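Long-range contact in citrate lyase, subunit 1 (Methanosaeta concilii, PDB 6HXI), which probably cleaves citrate with ATP and coenzyme A to give acetyl-CoA and oxaloacetate, with ADP and phosphate: residues Lys350-Tyr362 / Gly385-Gly397. Numbering follows the deposited sequence.
Sequences KTFKGVVMALEEY and GLKLMRDLGKRLG
Phe352, Val356 and Met389 show how two nearly parallel helices interlock by exchanging knobs. The axes of 350-361 and 385-396 approach to 8.9 Å with only 17° between their directions, close enough for each helix to seat a side chain in the other. Val356 enters a hole formed by Leu388, Met389, Leu392 and Arg395; its CG2 branch, anti to the carbonyl carbon, lies 3.7 Å from Met389 SD. The return knob is Met389, received by Phe352, Val355, Val356 and Leu359. Bends at chi2 and chi3 (-48°) fold its chain, bringing CE to 3.9 Å from Leu359 CD1, while SD makes an oblique Met-aromatic contact with the Phe352 ring. The two side chains cross at about a right angle, and the ring turns its edge to the backbone, with Gly385 O near the ring plane, 3.7 Å from Phe352 CD2. Gly385, with no side chain of its own, brings its backbone close to Phe352, their CA atoms 5.5 Å apart. Further along, Leu392 CD2 packs 3.7 Å from Leu359 CD1, and its other methyl, CD1, lies over one face of the Arg395 guanidinium, toward the rim. Arg395 NH1 reaches Glu360 OE2 at 2.8 Å in a salt bridge whose hydrogen bond is weak, the carboxylate and guanidinium planes standing 76° apart. This ion pair lies on the exposed margin, whereas Phe352, Leu359 and Met389 continue inward onto strand 371-376. Two neighbouring helices, joined through that strand and laid side by side on a parallel sheet, are characteristic of a Rossmann-like alpha/beta domain, here within the citrate-binding region related to succinyl-CoA synthetase.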
loop_
_atom_site.group_PDB
_atom_site.type_symbol
_atom_site.label_atom_id
_atom_site.label_comp_id
_atom_site.label_asym_id
_atom_site.label_seq_id
_atom_site.Cartn_x
_atom_site.Cartn_y
_atom_site.Cartn_z
ATOM N N LYS C 350 26.395 -3.975 -34.559
ATOM C CA LYS C 350 25.862 -5.248 -34.032
ATOM C C LYS C 350 26.401 -6.445 -34.814
ATOM O O LYS C 350 26.799 -7.440 -34.201
ATOM C CB LYS C 350 24.315 -5.272 -34.060
ATOM C CG LYS C 350 23.647 -4.262 -33.148
ATOM C CD LYS C 350 22.132 -4.358 -33.246
ATOM C CE LYS C 350 21.471 -3.217 -32.516
ATOM N NZ LYS C 350 19.991 -3.252 -32.652
ATOM N N THR C 351 26.400 -6.355 -36.172
ATOM C CA THR C 351 26.903 -7.433 -37.037
ATOM C C THR C 351 28.414 -7.611 -36.845
ATOM O O THR C 351 28.852 -8.736 -36.580
ATOM C CB THR C 351 26.514 -7.252 -38.515
ATOM O OG1 THR C 351 27.098 -6.069 -39.040
ATOM C CG2 THR C 351 25.018 -7.276 -38.747
ATOM N N PHE C 352 29.205 -6.495 -36.933
ATOM C CA PHE C 352 30.658 -6.569 -36.751
ATOM C C PHE C 352 31.044 -6.941 -35.327
ATOM O O PHE C 352 32.117 -7.498 -35.154
ATOM C CB PHE C 352 31.384 -5.306 -37.238
ATOM C CG PHE C 352 31.588 -5.226 -38.739
ATOM C CD1 PHE C 352 30.922 -6.097 -39.602
ATOM C CD2 PHE C 352 32.438 -4.278 -39.290
ATOM C CE1 PHE C 352 31.103 -6.021 -40.978
ATOM C CE2 PHE C 352 32.621 -4.206 -40.670
ATOM C CZ PHE C 352 31.960 -5.084 -41.503
ATOM N N LYS C 353 30.159 -6.738 -34.330
ATOM C CA LYS C 353 30.426 -7.193 -32.964
ATOM C C LYS C 353 30.477 -8.727 -32.944
ATOM O O LYS C 353 31.330 -9.281 -32.263
ATOM C CB LYS C 353 29.385 -6.668 -31.955
ATOM C CG LYS C 353 29.617 -7.168 -30.534
ATOM C CD LYS C 353 29.001 -6.283 -29.482
ATOM C CE LYS C 353 29.667 -6.486 -28.139
ATOM N NZ LYS C 353 29.136 -7.668 -27.413
ATOM N N GLY C 354 29.590 -9.377 -33.720
ATOM C CA GLY C 354 29.533 -10.830 -33.886
ATOM C C GLY C 354 30.757 -11.369 -34.620
ATOM O O GLY C 354 31.330 -12.389 -34.222
ATOM N N VAL C 355 31.178 -10.652 -35.684
ATOM C CA VAL C 355 32.360 -10.952 -36.515
ATOM C C VAL C 355 33.638 -10.842 -35.647
ATOM O O VAL C 355 34.473 -11.744 -35.681
ATOM C CB VAL C 355 32.420 -10.042 -37.782
ATOM C CG1 VAL C 355 33.733 -10.230 -38.551
ATOM C CG2 VAL C 355 31.208 -10.259 -38.694
ATOM N N VAL C 356 33.775 -9.747 -34.873
ATOM C CA VAL C 356 34.911 -9.507 -33.970
ATOM C C VAL C 356 35.002 -10.625 -32.920
ATOM O O VAL C 356 36.085 -11.162 -32.729
ATOM C CB VAL C 356 34.913 -8.063 -33.362
ATOM C CG1 VAL C 356 35.868 -7.933 -32.175
ATOM C CG2 VAL C 356 35.256 -7.023 -34.428
ATOM N N MET C 357 33.862 -11.012 -32.297
ATOM C CA MET C 357 33.790 -12.089 -31.290
ATOM C C MET C 357 34.297 -13.443 -31.804
ATOM O O MET C 357 35.006 -14.151 -31.078
ATOM C CB MET C 357 32.372 -12.231 -30.740
ATOM C CG MET C 357 32.035 -11.173 -29.730
ATOM S SD MET C 357 30.320 -11.221 -29.204
ATOM C CE MET C 357 30.566 -10.837 -27.439
ATOM N N ALA C 358 33.943 -13.787 -33.064
ATOM C CA ALA C 358 34.388 -15.026 -33.694
ATOM C C ALA C 358 35.880 -14.961 -34.005
ATOM O O ALA C 358 36.587 -15.915 -33.679
ATOM C CB ALA C 358 33.593 -15.302 -34.948
ATOM N N LEU C 359 36.367 -13.817 -34.565
ATOM C CA LEU C 359 37.783 -13.603 -34.894
ATOM C C LEU C 359 38.678 -13.691 -33.661
ATOM O O LEU C 359 39.764 -14.268 -33.749
ATOM C CB LEU C 359 38.014 -12.285 -35.648
ATOM C CG LEU C 359 37.490 -12.207 -37.086
ATOM C CD1 LEU C 359 37.439 -10.775 -37.564
ATOM C CD2 LEU C 359 38.327 -13.035 -38.038
ATOM N N GLU C 360 38.194 -13.168 -32.504
ATOM C CA GLU C 360 38.872 -13.229 -31.201
ATOM C C GLU C 360 39.062 -14.685 -30.783
ATOM O O GLU C 360 40.137 -15.045 -30.299
ATOM C CB GLU C 360 38.053 -12.499 -30.126
ATOM C CG GLU C 360 38.384 -11.023 -29.974
ATOM C CD GLU C 360 37.487 -10.247 -29.025
ATOM O OE1 GLU C 360 36.272 -10.126 -29.310
ATOM O OE2 GLU C 360 38.014 -9.714 -28.022
ATOM N N GLU C 361 38.015 -15.520 -30.974
ATOM C CA GLU C 361 38.022 -16.941 -30.627
ATOM C C GLU C 361 38.925 -17.784 -31.508
ATOM O O GLU C 361 39.497 -18.765 -31.026
ATOM C CB GLU C 361 36.598 -17.512 -30.603
ATOM C CG GLU C 361 36.038 -17.554 -29.193
ATOM C CD GLU C 361 34.638 -18.114 -29.064
ATOM O OE1 GLU C 361 34.419 -19.278 -29.473
ATOM O OE2 GLU C 361 33.765 -17.398 -28.518
ATOM N N TYR C 362 39.045 -17.414 -32.794
ATOM C CA TYR C 362 39.872 -18.110 -33.781
ATOM C C TYR C 362 41.294 -17.531 -33.919
ATOM O O TYR C 362 42.004 -17.928 -34.838
ATOM C CB TYR C 362 39.148 -18.175 -35.142
ATOM C CG TYR C 362 38.243 -19.378 -35.257
ATOM C CD1 TYR C 362 36.949 -19.354 -34.744
ATOM C CD2 TYR C 362 38.689 -20.558 -35.845
ATOM C CE1 TYR C 362 36.122 -20.474 -34.817
ATOM C CE2 TYR C 362 37.870 -21.683 -35.924
ATOM C CZ TYR C 362 36.589 -21.637 -35.406
ATOM O OH TYR C 362 35.779 -22.742 -35.476
ATOM N N GLY C 385 31.515 0.124 -35.992
ATOM C CA GLY C 385 31.876 -1.200 -36.488
ATOM C C GLY C 385 33.317 -1.277 -36.989
ATOM O O GLY C 385 34.047 -2.216 -36.651
ATOM N N LEU C 386 33.742 -0.290 -37.788
ATOM C CA LEU C 386 35.111 -0.235 -38.309
ATOM C C LEU C 386 36.109 0.021 -37.158
ATOM O O LEU C 386 37.238 -0.460 -37.230
ATOM C CB LEU C 386 35.288 0.830 -39.416
ATOM C CG LEU C 386 34.399 0.809 -40.677
ATOM C CD1 LEU C 386 34.844 1.895 -41.642
ATOM C CD2 LEU C 386 34.435 -0.528 -41.402
ATOM N N LYS C 387 35.690 0.755 -36.095
ATOM C CA LYS C 387 36.511 1.018 -34.899
ATOM C C LYS C 387 36.837 -0.308 -34.182
ATOM O O LYS C 387 37.982 -0.508 -33.785
ATOM C CB LYS C 387 35.802 1.978 -33.925
ATOM C CG LYS C 387 36.761 2.704 -32.972
ATOM C CD LYS C 387 36.102 3.103 -31.643
ATOM C CE LYS C 387 35.230 4.343 -31.722
ATOM N NZ LYS C 387 34.197 4.363 -30.651
ATOM N N LEU C 388 35.831 -1.207 -34.035
ATOM C CA LEU C 388 35.960 -2.541 -33.433
ATOM C C LEU C 388 36.983 -3.388 -34.198
ATOM O O LEU C 388 37.801 -4.051 -33.573
ATOM C CB LEU C 388 34.602 -3.283 -33.459
ATOM C CG LEU C 388 33.499 -2.820 -32.512
ATOM C CD1 LEU C 388 32.144 -3.391 -32.955
ATOM C CD2 LEU C 388 33.805 -3.215 -31.085
ATOM N N MET C 389 36.909 -3.373 -35.551
ATOM C CA MET C 389 37.799 -4.107 -36.467
ATOM C C MET C 389 39.229 -3.564 -36.422
ATOM O O MET C 389 40.164 -4.345 -36.530
ATOM C CB MET C 389 37.289 -4.045 -37.925
ATOM C CG MET C 389 35.967 -4.762 -38.192
ATOM S SD MET C 389 35.935 -6.569 -37.998
ATOM C CE MET C 389 37.381 -7.071 -38.896
ATOM N N ARG C 390 39.393 -2.229 -36.307
ATOM C CA ARG C 390 40.697 -1.567 -36.239
ATOM C C ARG C 390 41.391 -1.884 -34.920
ATOM O O ARG C 390 42.594 -2.161 -34.925
ATOM C CB ARG C 390 40.574 -0.043 -36.436
ATOM C CG ARG C 390 40.379 0.360 -37.879
ATOM C CD ARG C 390 40.405 1.859 -38.044
ATOM N NE ARG C 390 39.646 2.292 -39.221
ATOM C CZ ARG C 390 38.443 2.853 -39.168
ATOM N NH1 ARG C 390 37.850 3.056 -37.999
ATOM N NH2 ARG C 390 37.828 3.225 -40.284
ATOM N N ASP C 391 40.626 -1.859 -33.798
ATOM C CA ASP C 391 41.108 -2.166 -32.446
ATOM C C ASP C 391 41.503 -3.638 -32.339
ATOM O O ASP C 391 42.434 -3.963 -31.608
ATOM C CB ASP C 391 40.041 -1.828 -31.389
ATOM C CG ASP C 391 39.647 -0.361 -31.265
ATOM O OD1 ASP C 391 40.222 0.480 -31.995
ATOM O OD2 ASP C 391 38.739 -0.060 -30.472
ATOM N N LEU C 392 40.791 -4.514 -33.075
ATOM C CA LEU C 392 41.015 -5.958 -33.140
ATOM C C LEU C 392 42.323 -6.269 -33.859
ATOM O O LEU C 392 43.143 -7.009 -33.315
ATOM C CB LEU C 392 39.817 -6.661 -33.818
ATOM C CG LEU C 392 39.849 -8.194 -33.911
ATOM C CD1 LEU C 392 39.766 -8.829 -32.541
ATOM C CD2 LEU C 392 38.721 -8.706 -34.791
ATOM N N GLY C 393 42.521 -5.674 -35.040
ATOM C CA GLY C 393 43.731 -5.826 -35.851
ATOM C C GLY C 393 45.023 -5.420 -35.163
ATOM O O GLY C 393 46.089 -5.942 -35.488
ATOM N N LYS C 394 44.940 -4.490 -34.204
ATOM C CA LYS C 394 46.096 -4.031 -33.433
ATOM C C LYS C 394 46.453 -4.993 -32.266
ATOM O O LYS C 394 47.514 -4.833 -31.651
ATOM C CB LYS C 394 45.867 -2.594 -32.914
ATOM C CG LYS C 394 45.827 -1.529 -34.007
ATOM C CD LYS C 394 45.481 -0.148 -33.447
ATOM C CE LYS C 394 44.516 0.624 -34.328
ATOM N NZ LYS C 394 45.151 1.120 -35.583
ATOM N N ARG C 395 45.589 -5.985 -31.964
ATOM C CA ARG C 395 45.846 -6.911 -30.854
ATOM C C ARG C 395 45.835 -8.415 -31.236
ATOM O O ARG C 395 46.429 -9.219 -30.519
ATOM C CB ARG C 395 44.881 -6.634 -29.677
ATOM C CG ARG C 395 43.417 -6.982 -29.937
ATOM C CD ARG C 395 42.561 -6.721 -28.717
ATOM N NE ARG C 395 41.254 -7.371 -28.826
ATOM C CZ ARG C 395 40.165 -6.799 -29.332
ATOM N NH1 ARG C 395 39.026 -7.471 -29.395
ATOM N NH2 ARG C 395 40.206 -5.548 -29.774
ATOM N N LEU C 396 45.152 -8.780 -32.338
ATOM C CA LEU C 396 44.984 -10.156 -32.818
ATOM C C LEU C 396 46.261 -10.807 -33.346
ATOM O O LEU C 396 46.441 -12.013 -33.166
ATOM C CB LEU C 396 43.862 -10.227 -33.880
ATOM C CG LEU C 396 43.001 -11.503 -33.924
ATOM C CD1 LEU C 396 42.217 -11.711 -32.628
ATOM C CD2 LEU C 396 42.008 -11.436 -35.044
ATOM N N GLY C 397 47.117 -10.024 -34.001
ATOM C CA GLY C 397 48.366 -10.527 -34.567
ATOM C C GLY C 397 48.250 -10.988 -36.007
ATOM O O GLY C 397 49.117 -11.709 -36.506
#